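Local coordinates for protein oligogalacturonate-specific porin kdgM (Dickeya dadantii, PDB 4FQE) that forms a monomeric outer-membrane porin specific for oligogalacturonides and is required for full virulence of the bacterium, at residues A[170-182]-A[186-196]. Sequence-based numbering, arbitrary orientation.
Sequences YDITHNVKLSYKW and WKPYVEVGNVS. With C8E ((hydroxyethyloxy)tri(ethyloxy)octane), chain I.
Trp-186 lies beside Trp-182; the side chains point the same way and the ring planes meet obliquely, at 69°. Trp-186 CD1 comes 3.9 Å from Trp-182 CZ3, and the Trp-186 carbonyl accepts the Trp-182 amide. Lys-187 bends at chi3 (75°), and its NZ donates to a water that also bonds Ser-179 OG. Pro-188 has no amide hydrogen to give, so one backbone hydrogen bond, Tyr-180 N to Pro-188 O, joins it to Tyr-180. Pro-188 CD rests 3.9 Å from Trp-182 CB. The Tyr-189 ring is crossed by the extended Lys-177 chain. Lys-177 NZ stands over the ring face, 4.4 Å from its centroid, in a cation-pi contact, while Tyr-189 OH bonds Asp-4. The two antiparallel strands form a hairpin in the closed 12-stranded barrel of this porin. Tyr-189, Glu-191, Lys-177 and Asn-175 share the polar inner face; Val-190, Val-192, Leu-178 and Val-176 share the outer one. Glu-191 CG is 3.6 Å from Lys-177 CG, the two chains running alongside. Glu-191 OE1 accepts a hydrogen bond from Asn-175 ND2 at 2.9 Å through its anti lone pair, the amide and carboxylate planes 78° apart. Arg-209 forms a salt bridge to the same oxygen. Gly-193, with no side chain, lets Asn-175 OD1, bonded to Arg-207, come within 3.4 Å of Gly-193 CA. Asn-194 pairs with His-174 through two backbone bonds, and a detergent chain lies over one face of the His-174 ring, whose ND1 bonds Tyr-150. Val-195 CG1 touches Thr-173 OG1 at 3.9 Å.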
loop_
_atom_site.group_PDB
_atom_site.type_symbol
_atom_site.label_atom_id
_atom_site.label_comp_id
_atom_site.label_asym_id
_atom_site.label_seq_id
_atom_site.Cartn_x
_atom_site.Cartn_y
_atom_site.Cartn_z
ATOM N N TYR A 170 7.858 18.400 -7.486
ATOM C CA TYR A 170 7.566 17.226 -6.673
ATOM C C TYR A 170 6.195 17.325 -5.999
ATOM O O TYR A 170 5.676 18.428 -5.772
ATOM C CB TYR A 170 8.647 17.068 -5.608
ATOM C CG TYR A 170 8.586 18.174 -4.601
ATOM C CD1 TYR A 170 7.790 18.057 -3.464
ATOM C CD2 TYR A 170 9.274 19.364 -4.810
ATOM C CE1 TYR A 170 7.697 19.093 -2.546
ATOM C CE2 TYR A 170 9.186 20.405 -3.895
ATOM C CZ TYR A 170 8.399 20.264 -2.769
ATOM O OH TYR A 170 8.318 21.284 -1.849
ATOM N N ASP A 171 5.617 16.183 -5.658
ATOM C CA ASP A 171 4.365 16.159 -4.886
ATOM C C ASP A 171 4.569 15.504 -3.545
ATOM O O ASP A 171 5.279 14.505 -3.433
ATOM C CB ASP A 171 3.266 15.385 -5.613
ATOM C CG ASP A 171 2.676 16.154 -6.787
ATOM O OD1 ASP A 171 2.909 17.390 -6.910
ATOM O OD2 ASP A 171 1.976 15.500 -7.593
ATOM N N ILE A 172 3.924 16.054 -2.525
ATOM C CA ILE A 172 3.931 15.423 -1.227
ATOM C C ILE A 172 2.509 15.014 -0.848
ATOM O O ILE A 172 1.551 15.771 -1.033
ATOM C CB ILE A 172 4.586 16.324 -0.156
ATOM C CG1 ILE A 172 6.102 16.370 -0.386
ATOM C CG2 ILE A 172 4.319 15.791 1.239
ATOM C CD1 ILE A 172 6.793 17.447 0.415
ATOM N N THR A 173 2.397 13.815 -0.300
ATOM C CA THR A 173 1.132 13.265 0.155
ATOM C C THR A 173 1.259 12.902 1.616
ATOM O O THR A 173 2.243 12.284 2.031
ATOM C CB THR A 173 0.749 12.010 -0.652
ATOM O OG1 THR A 173 0.499 12.406 -1.995
ATOM C CG2 THR A 173 -0.512 11.365 -0.109
ATOM N N HIS A 174 0.257 13.294 2.383
ATOM C CA HIS A 174 0.100 12.886 3.774
ATOM C C HIS A 174 -1.138 12.041 3.884
ATOM O O HIS A 174 -2.227 12.439 3.415
ATOM C CB HIS A 174 -0.054 14.096 4.651
ATOM C CG HIS A 174 1.131 15.043 4.646
ATOM N ND1 HIS A 174 2.205 14.857 5.434
ATOM C CD2 HIS A 174 1.341 16.242 3.972
ATOM C CE1 HIS A 174 3.094 15.860 5.234
ATOM N NE2 HIS A 174 2.559 16.712 4.344
ATOM N N ASN A 175 -1.010 10.864 4.464
ATOM C CA ASN A 175 -2.143 9.976 4.593
ATOM C C ASN A 175 -2.250 9.370 5.982
ATOM O O ASN A 175 -1.223 8.999 6.598
ATOM C CB ASN A 175 -2.064 8.879 3.524
ATOM C CG ASN A 175 -3.401 8.219 3.270
ATOM O OD1 ASN A 175 -4.295 8.816 2.668
ATOM N ND2 ASN A 175 -3.499 6.942 3.617
ATOM N N VAL A 176 -3.483 9.330 6.495
ATOM C CA VAL A 176 -3.793 8.644 7.746
ATOM C C VAL A 176 -4.818 7.527 7.533
ATOM O O VAL A 176 -5.890 7.735 6.964
ATOM C CB VAL A 176 -4.344 9.635 8.776
ATOM C CG1 VAL A 176 -4.591 8.934 10.096
ATOM C CG2 VAL A 176 -3.400 10.819 8.943
ATOM N N LYS A 177 -4.492 6.339 8.014
ATOM C CA LYS A 177 -5.337 5.168 7.837
ATOM C C LYS A 177 -5.645 4.635 9.217
ATOM O O LYS A 177 -4.754 4.563 10.092
ATOM C CB LYS A 177 -4.613 4.078 7.046
ATOM C CG LYS A 177 -5.396 2.777 6.848
ATOM C CD LYS A 177 -4.576 1.747 6.038
ATOM C CE LYS A 177 -5.388 0.656 5.363
ATOM N NZ LYS A 177 -4.535 -0.437 4.742
ATOM N N LEU A 178 -6.909 4.282 9.430
ATOM C CA LEU A 178 -7.320 3.642 10.664
ATOM C C LEU A 178 -8.024 2.332 10.319
ATOM O O LEU A 178 -8.997 2.315 9.576
ATOM C CB LEU A 178 -8.256 4.590 11.441
ATOM C CG LEU A 178 -8.918 4.028 12.695
ATOM C CD1 LEU A 178 -7.866 3.720 13.769
ATOM C CD2 LEU A 178 -9.947 5.013 13.222
ATOM N N SER A 179 -7.518 1.227 10.842
ATOM C CA SER A 179 -8.081 -0.075 10.561
ATOM C C SER A 179 -8.516 -0.753 11.868
ATOM O O SER A 179 -7.949 -0.511 12.918
ATOM C CB SER A 179 -7.050 -0.914 9.750
ATOM O OG SER A 179 -6.137 -1.565 10.593
ATOM N N TYR A 180 -9.512 -1.623 11.777
ATOM C CA TYR A 180 -10.014 -2.358 12.909
ATOM C C TYR A 180 -10.258 -3.813 12.507
ATOM O O TYR A 180 -11.023 -4.111 11.582
ATOM C CB TYR A 180 -11.301 -1.705 13.427
ATOM C CG TYR A 180 -11.953 -2.442 14.584
ATOM C CD1 TYR A 180 -11.305 -2.572 15.799
ATOM C CD2 TYR A 180 -13.222 -2.994 14.462
ATOM C CE1 TYR A 180 -11.895 -3.238 16.861
ATOM C CE2 TYR A 180 -13.798 -3.674 15.505
ATOM C CZ TYR A 180 -13.126 -3.781 16.712
ATOM O OH TYR A 180 -13.718 -4.447 17.750
ATOM N N LYS A 181 -9.557 -4.706 13.197
ATOM C CA LYS A 181 -9.718 -6.134 13.059
ATOM C C LYS A 181 -11.000 -6.527 13.790
ATOM O O LYS A 181 -11.003 -6.779 14.989
ATOM C CB LYS A 181 -8.464 -6.846 13.625
ATOM C CG LYS A 181 -8.450 -8.338 13.421
ATOM C CD LYS A 181 -7.226 -8.998 14.027
ATOM C CE LYS A 181 -7.451 -10.485 14.303
ATOM N NZ LYS A 181 -7.146 -10.775 15.737
ATOM N N TRP A 182 -12.098 -6.537 13.031
ATOM C CA TRP A 182 -13.422 -6.790 13.555
ATOM C C TRP A 182 -13.566 -8.219 14.012
ATOM O O TRP A 182 -14.143 -8.501 15.077
ATOM C CB TRP A 182 -14.467 -6.370 12.491
ATOM C CG TRP A 182 -15.891 -6.646 12.894
ATOM C CD1 TRP A 182 -16.755 -5.813 13.628
ATOM C CD2 TRP A 182 -16.686 -7.837 12.589
ATOM N NE1 TRP A 182 -17.976 -6.409 13.783
ATOM C CE2 TRP A 182 -18.007 -7.614 13.192
ATOM C CE3 TRP A 182 -16.461 -9.017 11.880
ATOM C CZ2 TRP A 182 -19.035 -8.557 13.083
ATOM C CZ3 TRP A 182 -17.502 -9.951 11.786
ATOM C CH2 TRP A 182 -18.753 -9.723 12.397
ATOM N N TRP A 186 -12.374 -10.272 9.027
ATOM C CA TRP A 186 -12.722 -8.969 8.477
ATOM C C TRP A 186 -12.001 -7.828 9.123
ATOM O O TRP A 186 -12.070 -7.663 10.351
ATOM C CB TRP A 186 -14.223 -8.712 8.623
ATOM C CG TRP A 186 -15.080 -9.706 7.917
ATOM C CD1 TRP A 186 -15.738 -10.815 8.447
ATOM C CD2 TRP A 186 -15.393 -9.717 6.475
ATOM N NE1 TRP A 186 -16.419 -11.494 7.438
ATOM C CE2 TRP A 186 -16.274 -10.866 6.249
ATOM C CE3 TRP A 186 -15.081 -8.891 5.408
ATOM C CZ2 TRP A 186 -16.748 -11.191 4.978
ATOM C CZ3 TRP A 186 -15.601 -9.196 4.148
ATOM C CH2 TRP A 186 -16.391 -10.331 3.937
ATOM N N LYS A 187 -11.407 -6.968 8.305
ATOM C CA LYS A 187 -10.675 -5.778 8.771
ATOM C C LYS A 187 -11.128 -4.583 7.940
ATOM O O LYS A 187 -10.504 -4.241 6.906
ATOM C CB LYS A 187 -9.129 -5.994 8.677
ATOM C CG LYS A 187 -8.267 -4.842 9.221
ATOM C CD LYS A 187 -6.757 -5.074 9.131
ATOM C CE LYS A 187 -6.171 -4.925 7.727
ATOM N NZ LYS A 187 -4.653 -5.114 7.682
ATOM N N PRO A 188 -12.216 -3.916 8.377
ATOM C CA PRO A 188 -12.588 -2.658 7.751
ATOM C C PRO A 188 -11.611 -1.545 8.089
ATOM O O PRO A 188 -10.928 -1.636 9.091
ATOM C CB PRO A 188 -13.967 -2.367 8.344
ATOM C CG PRO A 188 -13.985 -3.051 9.650
ATOM C CD PRO A 188 -13.211 -4.332 9.384
ATOM N N TYR A 189 -11.533 -0.547 7.205
ATOM C CA TYR A 189 -10.677 0.579 7.380
ATOM C C TYR A 189 -11.100 1.813 6.613
ATOM O O TYR A 189 -11.853 1.744 5.671
ATOM C CB TYR A 189 -9.246 0.198 7.000
ATOM C CG TYR A 189 -9.074 -0.151 5.531
ATOM C CD1 TYR A 189 -9.173 -1.455 5.079
ATOM C CD2 TYR A 189 -8.800 0.836 4.609
ATOM C CE1 TYR A 189 -8.995 -1.764 3.729
ATOM C CE2 TYR A 189 -8.636 0.555 3.271
ATOM C CZ TYR A 189 -8.722 -0.739 2.827
ATOM O OH TYR A 189 -8.561 -0.968 1.444
ATOM N N VAL A 190 -10.584 2.944 7.060
ATOM C CA VAL A 190 -10.807 4.247 6.463
ATOM C C VAL A 190 -9.471 4.981 6.345
ATOM O O VAL A 190 -8.533 4.748 7.142
ATOM C CB VAL A 190 -11.815 5.098 7.271
ATOM C CG1 VAL A 190 -11.366 5.364 8.708
ATOM C CG2 VAL A 190 -12.037 6.423 6.568
ATOM N N GLU A 191 -9.353 5.819 5.320
ATOM C CA GLU A 191 -8.166 6.649 5.141
ATOM C C GLU A 191 -8.574 8.025 4.742
ATOM O O GLU A 191 -9.535 8.201 4.004
ATOM C CB GLU A 191 -7.226 6.097 4.045
ATOM C CG GLU A 191 -6.948 4.606 4.129
ATOM C CD GLU A 191 -6.145 4.075 2.962
ATOM O OE1 GLU A 191 -5.122 4.720 2.584
ATOM O OE2 GLU A 191 -6.532 2.987 2.439
ATOM N N VAL A 192 -7.830 9.006 5.231
ATOM C CA VAL A 192 -8.021 10.393 4.816
ATOM C C VAL A 192 -6.651 10.930 4.513
ATOM O O VAL A 192 -5.716 10.807 5.338
ATOM C CB VAL A 192 -8.683 11.237 5.899
ATOM C CG1 VAL A 192 -8.973 12.644 5.380
ATOM C CG2 VAL A 192 -9.935 10.523 6.363
ATOM N N GLY A 193 -6.510 11.504 3.334
ATOM C CA GLY A 193 -5.236 12.059 2.928
ATOM C C GLY A 193 -5.322 13.415 2.301
ATOM O O GLY A 193 -6.370 13.834 1.849
ATOM N N ASN A 194 -4.196 14.101 2.291
ATOM C CA ASN A 194 -4.090 15.346 1.557
ATOM C C ASN A 194 -3.049 15.204 0.481
ATOM O O ASN A 194 -1.913 14.793 0.721
ATOM C CB ASN A 194 -3.746 16.528 2.454
ATOM C CG ASN A 194 -4.916 16.992 3.300
ATOM O OD1 ASN A 194 -4.760 17.163 4.501
ATOM N ND2 ASN A 194 -6.082 17.229 2.683
ATOM N N VAL A 195 -3.465 15.541 -0.728
ATOM C CA VAL A 195 -2.612 15.413 -1.891
ATOM C C VAL A 195 -2.303 16.841 -2.369
ATOM O O VAL A 195 -3.227 17.644 -2.628
ATOM C CB VAL A 195 -3.291 14.497 -2.926
ATOM C CG1 VAL A 195 -3.332 13.081 -2.384
ATOM C CG2 VAL A 195 -4.720 14.950 -3.222
ATOM N N SER A 196 -1.001 17.174 -2.361
ATOM C CA SER A 196 -0.489 18.506 -2.722
ATOM C C SER A 196 0.565 18.487 -3.854
ATOM O O SER A 196 1.694 17.962 -3.703
ATOM C CB SER A 196 0.067 19.185 -1.473
ATOM O OG SER A 196 -1.010 19.673 -0.668
HETATM C C1 C8E I . 1.968 6.496 16.789
HETATM C C2 C8E I . 2.127 7.328 15.529
HETATM C C3 C8E I . 1.158 6.928 14.409
HETATM C C4 C8E I . -0.122 7.767 14.411
HETATM C C5 C8E I . -0.055 9.006 13.520
HETATM C C6 C8E I . -1.440 9.413 13.011
HETATM C C7 C8E I . -1.672 10.920 12.980
HETATM C C8 C8E I . -0.636 11.620 12.109
HETATM O O9 C8E I . -1.163 12.836 11.567
HETATM C C10 C8E I . -0.234 13.545 10.743
HETATM C C11 C8E I . -0.898 13.754 9.394
HETATM O O12 C8E I . -0.673 15.081 8.933
HETATM C C13 C8E I . -1.660 15.440 7.973
HETATM C C14 C8E I . -1.375 16.843 7.480
HETATM O O15 C8E I . -2.473 17.270 6.665
HETATM C C16 C8E I . -2.027 18.027 5.547
HETATM C C17 C8E I . -2.584 19.434 5.631
HETATM O O18 C8E I . -2.581 19.984 4.311
HETATM C C19 C8E I . -3.160 21.291 4.280
HETATM C C20 C8E I . -4.645 21.172 3.959
HETATM O O21 C8E I . -4.871 21.330 2.552
HETATM O O HOH W 1 -4.291 -2.189 8.635
#